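Local coordinates for protein thymidylate synthase 1 (Bacillus subtilis, PDB 1BKP) that catalyses the reductive methylation of dUMP to dTMP with 5,10-methylenetetrahydrofolate as one-carbon donor and reductant, supplying a precursor for DNA synthesis, at residues Asp84-Met88 with Gly89-Trp93; Lys122-Gln125 with Val126-Leu129; Leu129-Gln132 with Leu133-Pro137. One frame throughout, in Å; residues are numbered along the deposited sequence.

Interaction 1 (Asp84-Met88 with Gly89-Trp93); sequences DLNMM and GVHIW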
ATOM      1  N   ASP A  84      27.105  -0.951 -11.717  1.00 29.04           N
ATOM      2  CA  ASP A  84      27.437  -1.091 -10.314  1.00 29.27           C
ATOM      3  C   ASP A  84      27.013  -2.470  -9.840  1.00 28.43           C
ATOM      4  O   ASP A  84      27.622  -3.057  -8.986  1.00 29.32           O
ATOM      5  CB  ASP A  84      26.684  -0.085  -9.421  1.00 32.78           C
ATOM      6  CG  ASP A  84      27.179   1.287  -9.538  1.00 45.71           C
ATOM      7  OD1 ASP A  84      28.385   1.437  -9.799  1.00 55.95           O
ATOM      8  OD2 ASP A  84      26.373   2.210  -9.350  1.00 44.34           O
ATOM      9  N   LEU A  85      25.906  -2.952 -10.339  1.00 25.68           N
ATOM     10  CA  LEU A  85      25.440  -4.252  -9.902  1.00 25.45           C
ATOM     11  C   LEU A  85      26.320  -5.350 -10.523  1.00 25.92           C
ATOM     12  O   LEU A  85      26.650  -6.369  -9.860  1.00 25.03           O
ATOM     13  CB  LEU A  85      23.959  -4.361 -10.313  1.00 25.28           C
ATOM     14  CG  LEU A  85      23.087  -5.434  -9.672  1.00 26.67           C
ATOM     15  CD1 LEU A  85      23.090  -5.441  -8.130  1.00 22.91           C
ATOM     16  CD2 LEU A  85      21.709  -5.182 -10.230  1.00 30.65           C
ATOM     17  N   ASN A  86      26.814  -5.121 -11.739  1.00 26.55           N
ATOM     18  CA  ASN A  86      27.674  -6.132 -12.363  1.00 29.19           C
ATOM     19  C   ASN A  86      28.956  -6.322 -11.584  1.00 34.36           C
ATOM     20  O   ASN A  86      29.430  -7.473 -11.483  1.00 33.07           O
ATOM     21  CB  ASN A  86      28.001  -5.786 -13.823  1.00 24.02           C
ATOM     22  CG  ASN A  86      26.837  -5.940 -14.757  1.00 24.20           C
ATOM     23  OD1 ASN A  86      26.798  -5.277 -15.781  1.00 31.12           O
ATOM     24  ND2 ASN A  86      25.846  -6.764 -14.395  1.00 23.26           N
ATOM     25  N   MET A  87      29.483  -5.239 -10.989  1.00 37.82           N
ATOM     26  CA  MET A  87      30.691  -5.283 -10.151  1.00 42.02           C
ATOM     27  C   MET A  87      30.516  -6.148  -8.899  1.00 40.67           C
ATOM     28  O   MET A  87      31.499  -6.586  -8.330  1.00 43.53           O
ATOM     29  CB  MET A  87      31.124  -3.883  -9.697  1.00 46.94           C
ATOM     30  CG  MET A  87      32.227  -3.216 -10.551  1.00 53.79           C
ATOM     31  SD  MET A  87      32.313  -1.353 -10.385  1.00 59.98           S
ATOM     32  CE  MET A  87      32.421  -1.117  -8.552  1.00 60.58           C
ATOM     33  N   MET A  88      29.281  -6.383  -8.453  1.00 34.42           N
ATOM     34  CA  MET A  88      29.055  -7.204  -7.291  1.00 31.88           C
ATOM     35  C   MET A  88      28.760  -8.558  -7.781  1.00 29.41           C
ATOM     36  O   MET A  88      28.269  -9.421  -7.007  1.00 27.28           O
ATOM     37  CB  MET A  88      27.879  -6.686  -6.501  1.00 34.19           C
ATOM     38  CG  MET A  88      27.969  -5.228  -6.112  1.00 37.70           C
ATOM     39  SD  MET A  88      26.394  -4.654  -5.383  1.00 41.34           S
ATOM     40  CE  MET A  88      26.497  -5.569  -3.915  1.00 42.22           C
ATOM     41  N   GLY A  89      29.033  -8.751  -9.080  1.00 27.90           N
ATOM     42  CA  GLY A  89      28.822  -9.986  -9.774  1.00 28.63           C
ATOM     43  C   GLY A  89      27.367 -10.366 -10.044  1.00 32.37           C
ATOM     44  O   GLY A  89      27.044 -11.539 -10.097  1.00 35.03           O
ATOM     45  N   VAL A  90      26.460  -9.413 -10.216  1.00 31.53           N
ATOM     46  CA  VAL A  90      25.031  -9.764 -10.426  1.00 30.71           C
ATOM     47  C   VAL A  90      24.619  -9.294 -11.814  1.00 29.86           C
ATOM     48  O   VAL A  90      24.855  -8.150 -12.170  1.00 28.57           O
ATOM     49  CB  VAL A  90      24.113  -9.117  -9.331  1.00 30.37           C
ATOM     50  CG1 VAL A  90      22.649  -9.230  -9.661  1.00 29.51           C
ATOM     51  CG2 VAL A  90      24.400  -9.714  -8.015  1.00 29.93           C
ATOM     52  N   HIS A  91      23.960 -10.197 -12.552  1.00 30.08           N
ATOM     53  CA  HIS A  91      23.543  -9.980 -13.882  1.00 29.82           C
ATOM     54  C   HIS A  91      22.073 -10.121 -14.128  1.00 32.04           C
ATOM     55  O   HIS A  91      21.660  -9.911 -15.263  1.00 35.43           O
ATOM     56  CB  HIS A  91      24.270 -10.931 -14.793  1.00 29.26           C
ATOM     57  CG  HIS A  91      25.701 -10.609 -14.921  1.00 29.31           C
ATOM     58  ND1 HIS A  91      26.159  -9.616 -15.765  1.00 29.58           N
ATOM     59  CD2 HIS A  91      26.776 -11.050 -14.217  1.00 29.24           C
ATOM     60  CE1 HIS A  91      27.451  -9.432 -15.550  1.00 29.76           C
ATOM     61  NE2 HIS A  91      27.851 -10.296 -14.619  1.00 29.83           N
ATOM     62  N   ILE A  92      21.268 -10.354 -13.077  1.00 31.31           N
ATOM     63  CA  ILE A  92      19.829 -10.519 -13.293  1.00 29.75           C
ATOM     64  C   ILE A  92      19.125  -9.293 -13.788  1.00 28.27           C
ATOM     65  O   ILE A  92      17.933  -9.392 -14.074  1.00 30.79           O
ATOM     66  CB  ILE A  92      19.060 -11.001 -12.023  1.00 31.93           C
ATOM     67  CG1 ILE A  92      19.136  -9.909 -10.938  1.00 35.12           C
ATOM     68  CG2 ILE A  92      19.695 -12.255 -11.481  1.00 33.35           C
ATOM     69  CD1 ILE A  92      18.357 -10.232  -9.677  1.00 43.65           C
ATOM     70  N   TRP A  93      19.764  -8.114 -13.756  1.00 25.92           N
ATOM     71  CA  TRP A  93      19.069  -6.929 -14.283  1.00 26.92           C
ATOM     72  C   TRP A  93      19.546  -6.515 -15.680  1.00 27.29           C
ATOM     73  O   TRP A  93      19.122  -5.465 -16.181  1.00 24.96           O
ATOM     74  CB  TRP A  93      19.271  -5.740 -13.363  1.00 27.55           C
ATOM     75  CG  TRP A  93      18.563  -5.909 -12.077  1.00 28.97           C
ATOM     76  CD1 TRP A  93      18.872  -6.794 -11.055  1.00 29.04           C
ATOM     77  CD2 TRP A  93      17.489  -5.095 -11.591  1.00 30.39           C
ATOM     78  NE1 TRP A  93      18.078  -6.528  -9.950  1.00 29.88           N
ATOM     79  CE2 TRP A  93      17.227  -5.492 -10.251  1.00 30.04           C
ATOM     80  CE3 TRP A  93      16.730  -4.076 -12.146  1.00 32.53           C
ATOM     81  CZ2 TRP A  93      16.242  -4.884  -9.464  1.00 32.06           C
ATOM     82  CZ3 TRP A  93      15.736  -3.475 -11.366  1.00 33.30           C
ATOM     83  CH2 TRP A  93      15.505  -3.887 -10.028  1.00 32.79           C
TER
HETATM   84  O   HOH W   1      30.200 -10.236 -13.278  1.00 56.51           O
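Val-90 is held at both its N-H and its carbonyl by the end of helix 82-86, which closes in a Schellman motif. Asn-86 ND2 donates to Val-90 O at 2.8 Å, with that oxygen near the plane of the amide, while Val-90 N turns back to Leu-85 O at 3.1 Å. Met-88 N meets the same Leu-85 O from the opposite face of the carbonyl. The inner bond of the motif, Gly-89 N to Asn-86 O, is 2.8 Å long. Gly-89 takes the positive-phi position (phi 71°), where a beta-carbon would collide with Met-88 O.

Beyond this core, the Asn-86 amide crosses His-91, its plane 21° from that of the imidazole. Asp-94 ties the two together, OD1 bonding to Asn-86 ND2 and OD2 to His-91 ND1. Water 1 lies in the ring plane, 2.7 Å from His-91 NE2.

The apolar side belongs to Leu-85. Anti to the backbone N (chi1 -163°), Leu-85 CG lies 3.8 Å from Val-90 CG1. Tryptophan suits position 93: the buried indole has edge-to-face partners in Trp-73 and Tyr-107 and bonds through NE1 to Glu-70. The Trp-93 side chain lies about 8 Å from that of the catalytic Cys-160; Leu-85 CD2 lies 3.4 Å from Trp-93 CD1.

Interaction 2 (Lys122-Gln125 with Val126-Leu129); sequences KVDQ and VDYL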
ATOM      1  N   LYS A 122      19.270  19.534   1.926  1.00 30.46           N
ATOM      2  CA  LYS A 122      18.283  18.809   1.092  1.00 31.11           C
ATOM      3  C   LYS A 122      18.771  17.396   1.275  1.00 29.26           C
ATOM      4  O   LYS A 122      19.960  17.130   1.135  1.00 30.44           O
ATOM      5  CB  LYS A 122      18.374  19.168  -0.387  1.00 43.24           C
ATOM      6  CG  LYS A 122      17.709  20.453  -0.715  1.00 57.29           C
ATOM      7  CD  LYS A 122      16.219  20.351  -0.685  1.00 66.67           C
ATOM      8  CE  LYS A 122      15.635  21.725  -1.022  1.00 81.39           C
ATOM      9  NZ  LYS A 122      14.203  21.692  -1.422  1.00 95.11           N
ATOM     10  N   VAL A 123      17.860  16.483   1.532  1.00 25.79           N
ATOM     11  CA  VAL A 123      18.255  15.131   1.860  1.00 25.18           C
ATOM     12  C   VAL A 123      17.313  14.204   1.048  1.00 22.21           C
ATOM     13  O   VAL A 123      16.238  14.643   0.672  1.00 17.59           O
ATOM     14  CB  VAL A 123      18.012  15.161   3.411  1.00 25.94           C
ATOM     15  CG1 VAL A 123      16.692  14.538   3.901  1.00 23.35           C
ATOM     16  CG2 VAL A 123      19.288  15.100   4.203  1.00 28.93           C
ATOM     17  N   ASP A 124      17.711  12.939   0.848  1.00 19.85           N
ATOM     18  CA  ASP A 124      16.882  11.965   0.089  1.00 19.39           C
ATOM     19  C   ASP A 124      15.936  11.179   1.046  1.00 19.48           C
ATOM     20  O   ASP A 124      15.937  11.364   2.299  1.00 21.75           O
ATOM     21  CB  ASP A 124      17.808  11.048  -0.784  1.00 18.29           C
ATOM     22  CG  ASP A 124      18.730  10.160   0.047  1.00 19.34           C
ATOM     23  OD1 ASP A 124      18.324   9.625   1.137  1.00 15.99           O
ATOM     24  OD2 ASP A 124      19.902  10.028  -0.361  1.00 21.03           O
ATOM     25  N   GLN A 125      15.158  10.265   0.480  1.00 14.70           N
ATOM     26  CA  GLN A 125      14.213   9.515   1.293  1.00 13.84           C
ATOM     27  C   GLN A 125      14.811   8.643   2.335  1.00 14.26           C
ATOM     28  O   GLN A 125      14.198   8.387   3.346  1.00 14.24           O
ATOM     29  CB  GLN A 125      13.369   8.619   0.358  1.00 13.69           C
ATOM     30  CG  GLN A 125      12.358   9.408  -0.539  1.00 20.93           C
ATOM     31  CD  GLN A 125      11.414   8.426  -1.256  1.00 18.22           C
ATOM     32  OE1 GLN A 125      10.709   7.623  -0.561  1.00 20.85           O
ATOM     33  NE2 GLN A 125      11.459   8.389  -2.600  1.00 16.07           N
ATOM     34  N   VAL A 126      15.983   8.085   2.074  1.00 14.63           N
ATOM     35  CA  VAL A 126      16.554   7.164   3.027  1.00 16.57           C
ATOM     36  C   VAL A 126      17.131   7.973   4.236  1.00 15.75           C
ATOM     37  O   VAL A 126      16.848   7.632   5.387  1.00 14.73           O
ATOM     38  CB  VAL A 126      17.662   6.329   2.369  1.00 17.46           C
ATOM     39  CG1 VAL A 126      18.329   5.412   3.399  1.00 17.86           C
ATOM     40  CG2 VAL A 126      17.097   5.521   1.175  1.00 16.76           C
ATOM     41  N   ASP A 127      17.915   9.032   3.985  1.00 14.63           N
ATOM     42  CA  ASP A 127      18.418   9.826   5.113  1.00 13.72           C
ATOM     43  C   ASP A 127      17.305  10.527   5.865  1.00 14.76           C
ATOM     44  O   ASP A 127      17.360  10.623   7.106  1.00 16.67           O
ATOM     45  CB  ASP A 127      19.417  10.854   4.599  1.00 13.12           C
ATOM     46  CG  ASP A 127      20.734  10.205   4.159  1.00 19.37           C
ATOM     47  OD1 ASP A 127      21.118   9.138   4.721  1.00 17.11           O
ATOM     48  OD2 ASP A 127      21.305  10.742   3.194  1.00 21.19           O
ATOM     49  N   TYR A 128      16.225  10.868   5.158  1.00 13.11           N
ATOM     50  CA  TYR A 128      15.153  11.523   5.827  1.00 11.75           C
ATOM     51  C   TYR A 128      14.488  10.472   6.767  1.00 11.90           C
ATOM     52  O   TYR A 128      14.244  10.701   7.967  1.00 14.31           O
ATOM     53  CB  TYR A 128      14.112  12.020   4.813  1.00 11.56           C
ATOM     54  CG  TYR A 128      13.023  12.798   5.514  1.00 15.49           C
ATOM     55  CD1 TYR A 128      13.221  14.142   5.869  1.00 19.68           C
ATOM     56  CD2 TYR A 128      11.825  12.187   5.868  1.00 17.10           C
ATOM     57  CE1 TYR A 128      12.255  14.852   6.530  1.00 20.96           C
ATOM     58  CE2 TYR A 128      10.849  12.888   6.525  1.00 19.28           C
ATOM     59  CZ  TYR A 128      11.068  14.211   6.827  1.00 19.07           C
ATOM     60  OH  TYR A 128       9.979  14.894   7.295  1.00 29.36           O
ATOM     61  N   LEU A 129      14.267   9.261   6.238  1.00 10.86           N
ATOM     62  CA  LEU A 129      13.666   8.200   7.062  1.00 11.27           C
ATOM     63  C   LEU A 129      14.554   7.878   8.268  1.00 13.09           C
ATOM     64  O   LEU A 129      14.048   7.778   9.414  1.00 14.73           O
ATOM     65  CB  LEU A 129      13.561   6.885   6.201  1.00 11.16           C
ATOM     66  CG  LEU A 129      13.109   5.594   7.013  1.00 12.81           C
ATOM     67  CD1 LEU A 129      11.659   5.777   7.523  1.00 12.88           C
ATOM     68  CD2 LEU A 129      13.259   4.254   6.200  1.00 16.42           C
TER
HETATM   69  O   HOH W   2      20.586  12.567   1.562  1.00 27.21           O
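Asp-124 OD1 receives Asp-127 N at 2.9 Å in an almost straight bond (170°), the mark of an N-cap at the start of helix 125-135. A weak second bond to OD1 comes from Val-126 N at 3.0 Å. Aspartate suits this place because its side chain is short enough to fold back over the first turn: at chi1 65° CG stands between the backbone N and the carbonyl carbon, bringing OD1 to amides that have no earlier helical carbonyl to use. Behind it the regular ladder begins, Tyr-128 N to Asp-124 O and Leu-129 N to Gln-125 O.

Asp-127 stands three residues on, where a capping box would send its carboxylate straight to Asp-124 N. Here water 2 carries the link, accepting from Asp-124 N at 3.0 Å and donating to Asp-127 OD2 at 2.6 Å. The two carboxylates also lie close, Asp-124 OD1 to Asp-127 OD2 3.8 Å. Their mutual repulsion is probably offset by Lys-78 and Lys-114, both salt-bridged to Asp-124 OD2, and by the positive end of the helix. Tyr-254 OH is hydrogen-bonded to Asp-127 OD1.

Outside the cap, Val-123 and Tyr-128 form a hydrophobic staple, joining the residue before the N-cap to the fourth after it. The valine, from the hairpin strand 121-123, is thus clipped to the first turn. Tyr-128 in turn makes a cation-pi contact with Arg-116, and its side chain lies about 4 Å from that of Arg-141, a predicted dUMP-binding residue. Val-123 CG1 touches Tyr-128 CB at 3.7 Å, and the tyrosine chi1 of -176° swings the ring so that Val-123 CG1 also meets its edge, 4.0 Å from Tyr-128 CD1.

Interaction 3 (Leu129-Gln132 with Leu133-Pro137); sequences LLHQ and LKNNP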
ATOM      1  N   LEU A 129      14.267   9.261   6.238  1.00 10.86           N
ATOM      2  CA  LEU A 129      13.666   8.200   7.062  1.00 11.27           C
ATOM      3  C   LEU A 129      14.554   7.878   8.268  1.00 13.09           C
ATOM      4  O   LEU A 129      14.048   7.778   9.414  1.00 14.73           O
ATOM      5  CB  LEU A 129      13.561   6.885   6.201  1.00 11.16           C
ATOM      6  CG  LEU A 129      13.109   5.594   7.013  1.00 12.81           C
ATOM      7  CD1 LEU A 129      11.659   5.777   7.523  1.00 12.88           C
ATOM      8  CD2 LEU A 129      13.259   4.254   6.200  1.00 16.42           C
ATOM      9  N   LEU A 130      15.871   7.741   8.063  1.00 14.30           N
ATOM     10  CA  LEU A 130      16.762   7.358   9.198  1.00 14.79           C
ATOM     11  C   LEU A 130      16.685   8.397  10.344  1.00 16.22           C
ATOM     12  O   LEU A 130      16.465   8.041  11.538  1.00 15.58           O
ATOM     13  CB  LEU A 130      18.198   7.224   8.701  1.00 14.84           C
ATOM     14  CG  LEU A 130      18.449   5.901   7.941  1.00 17.35           C
ATOM     15  CD1 LEU A 130      19.819   5.967   7.430  1.00 18.70           C
ATOM     16  CD2 LEU A 130      18.260   4.569   8.765  1.00 17.78           C
ATOM     17  N   HIS A 131      16.661   9.671   9.930  1.00 15.11           N
ATOM     18  CA  HIS A 131      16.585  10.777  10.865  1.00 14.16           C
ATOM     19  C   HIS A 131      15.256  10.732  11.627  1.00 15.52           C
ATOM     20  O   HIS A 131      15.208  10.863  12.837  1.00 16.48           O
ATOM     21  CB  HIS A 131      16.751  12.098  10.148  1.00 15.61           C
ATOM     22  CG  HIS A 131      16.568  13.308  11.062  1.00 19.04           C
ATOM     23  ND1 HIS A 131      15.323  13.782  11.420  1.00 19.93           N
ATOM     24  CD2 HIS A 131      17.461  14.052  11.744  1.00 19.52           C
ATOM     25  CE1 HIS A 131      15.465  14.754  12.306  1.00 19.34           C
ATOM     26  NE2 HIS A 131      16.748  14.943  12.516  1.00 19.61           N
ATOM     27  N   GLN A 132      14.155  10.558  10.889  1.00 15.98           N
ATOM     28  CA  GLN A 132      12.801  10.548  11.477  1.00 14.36           C
ATOM     29  C   GLN A 132      12.491   9.369  12.407  1.00 13.11           C
ATOM     30  O   GLN A 132      11.825   9.542  13.450  1.00 12.93           O
ATOM     31  CB  GLN A 132      11.749  10.624  10.359  1.00 14.86           C
ATOM     32  CG  GLN A 132      11.740  12.029   9.645  1.00 19.90           C
ATOM     33  CD  GLN A 132      11.378  13.191  10.645  1.00 34.37           C
ATOM     34  OE1 GLN A 132      12.239  13.886  11.139  1.00 37.85           O
ATOM     35  NE2 GLN A 132      10.110  13.333  10.949  1.00 22.57           N
ATOM     36  N   LEU A 133      13.026   8.192  12.078  1.00 11.34           N
ATOM     37  CA  LEU A 133      12.824   7.053  12.962  1.00 10.74           C
ATOM     38  C   LEU A 133      13.490   7.336  14.343  1.00 12.20           C
ATOM     39  O   LEU A 133      12.978   6.932  15.394  1.00 13.43           O
ATOM     40  CB  LEU A 133      13.472   5.800  12.345  1.00 11.61           C
ATOM     41  CG  LEU A 133      12.709   5.208  11.135  1.00 13.54           C
ATOM     42  CD1 LEU A 133      13.497   4.034  10.524  1.00 13.69           C
ATOM     43  CD2 LEU A 133      11.270   4.752  11.655  1.00  9.52           C
ATOM     44  N   LYS A 134      14.627   8.022  14.330  1.00 13.86           N
ATOM     45  CA  LYS A 134      15.285   8.336  15.612  1.00 16.25           C
ATOM     46  C   LYS A 134      14.702   9.554  16.323  1.00 18.52           C
ATOM     47  O   LYS A 134      14.660   9.559  17.537  1.00 21.83           O
ATOM     48  CB  LYS A 134      16.800   8.643  15.406  1.00 15.53           C
ATOM     49  CG  LYS A 134      17.586   7.412  14.878  1.00 21.39           C
ATOM     50  CD  LYS A 134      19.083   7.680  14.724  1.00 19.81           C
ATOM     51  CE  LYS A 134      19.306   8.590  13.504  1.00 24.18           C
ATOM     52  NZ  LYS A 134      20.760   8.624  13.128  1.00 36.27           N
ATOM     53  N   ASN A 135      14.329  10.583  15.573  1.00 17.58           N
ATOM     54  CA  ASN A 135      13.913  11.873  16.145  1.00 17.82           C
ATOM     55  C   ASN A 135      12.413  12.155  16.192  1.00 19.79           C
ATOM     56  O   ASN A 135      11.984  12.973  16.990  1.00 18.32           O
ATOM     57  CB  ASN A 135      14.605  13.005  15.352  1.00 17.44           C
ATOM     58  CG  ASN A 135      16.122  12.952  15.507  1.00 23.37           C
ATOM     59  OD1 ASN A 135      16.890  12.447  14.654  1.00 17.55           O
ATOM     60  ND2 ASN A 135      16.520  13.267  16.665  1.00 18.02           N
ATOM     61  N   ASN A 136      11.637  11.451  15.386  1.00 16.12           N
ATOM     62  CA  ASN A 136      10.185  11.644  15.418  1.00 18.80           C
ATOM     63  C   ASN A 136       9.641  10.234  15.328  1.00 18.69           C
ATOM     64  O   ASN A 136       8.890   9.893  14.387  1.00 16.47           O
ATOM     65  CB  ASN A 136       9.777  12.506  14.192  1.00 19.24           C
ATOM     66  CG  ASN A 136       8.334  12.924  14.208  1.00 30.39           C
ATOM     67  OD1 ASN A 136       7.806  13.321  13.173  1.00 40.82           O
ATOM     68  ND2 ASN A 136       7.676  12.799  15.339  1.00 24.40           N
ATOM     69  N   PRO A 137       9.954   9.402  16.350  1.00 18.58           N
ATOM     70  CA  PRO A 137       9.489   7.990  16.287  1.00 17.96           C
ATOM     71  C   PRO A 137       8.019   7.743  16.088  1.00 18.32           C
ATOM     72  O   PRO A 137       7.651   6.822  15.401  1.00 17.41           O
ATOM     73  CB  PRO A 137       9.889   7.407  17.629  1.00 16.95           C
ATOM     74  CG  PRO A 137      10.170   8.649  18.538  1.00 16.05           C
ATOM     75  CD  PRO A 137      10.630   9.728  17.648  1.00 16.79           C
TER
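The imidazole of His-131 carries the Asn-135 amide over one face, the two planes 28° apart and the side chains crossing at about a right angle; Asn-135 CB is 3.6 Å from His-131 CE1. At the ring edge, His-131 ND1 donates to Gln-132 OE1 at 3.1 Å, in the plane of the ring and on a lone pair of the amide oxygen, which helps to hold the ring's rotation. An alanine here would remove ring edge and face, and would probably leave Gln-132 OE1 without its His-131 donor and Asn-135 without the ring it lies on.

Gln-132, bent at chi2 (-62°), runs alongside Asn-136, pointing the same way, with Gln-132 NE2 3.4 Å from Asn-136 CB. Asn-136 N closes the helix on Gln-132 O at 2.7 Å, and Asn-136 is the first residue to leave helical geometry. Pro-137 follows where the ladder has stopped, so its missing N-H costs the helix nothing.

The inward side is apolar: Leu-129 CD1 meets Leu-133 CG at 3.8 Å, one turn apart. Leucine fits here because this ridge lies on Trp-166 of strand 161-169, while Leu-130 and Leu-133 both reach Ile-202 of helix 188-206, wedging the end of helix 125-135 between sheet and helix.

Overall arrangement
Interactions 2 and 3 are the beginning and end of one element, helix 125-135, and share Leu-129; their centres lie 10 Å apart. Interaction 1 ends a different, shorter helix, 25 Å and 31 Å from them centre to centre. Each is partly buried, but the chemistry follows the place. At the helix start in interaction 2, a carboxylate accepts from the first helical amides and draws in lysines. At the two helix ends, amide side chains and carbonyls do the work instead, closed by a glycine turn in 84-93 and by the Asn-136 N to Gln-132 O bond before a proline. The apolar side of interaction 1 faces an aromatic cluster near the catalytic cysteine, that of interaction 3 the central sheet.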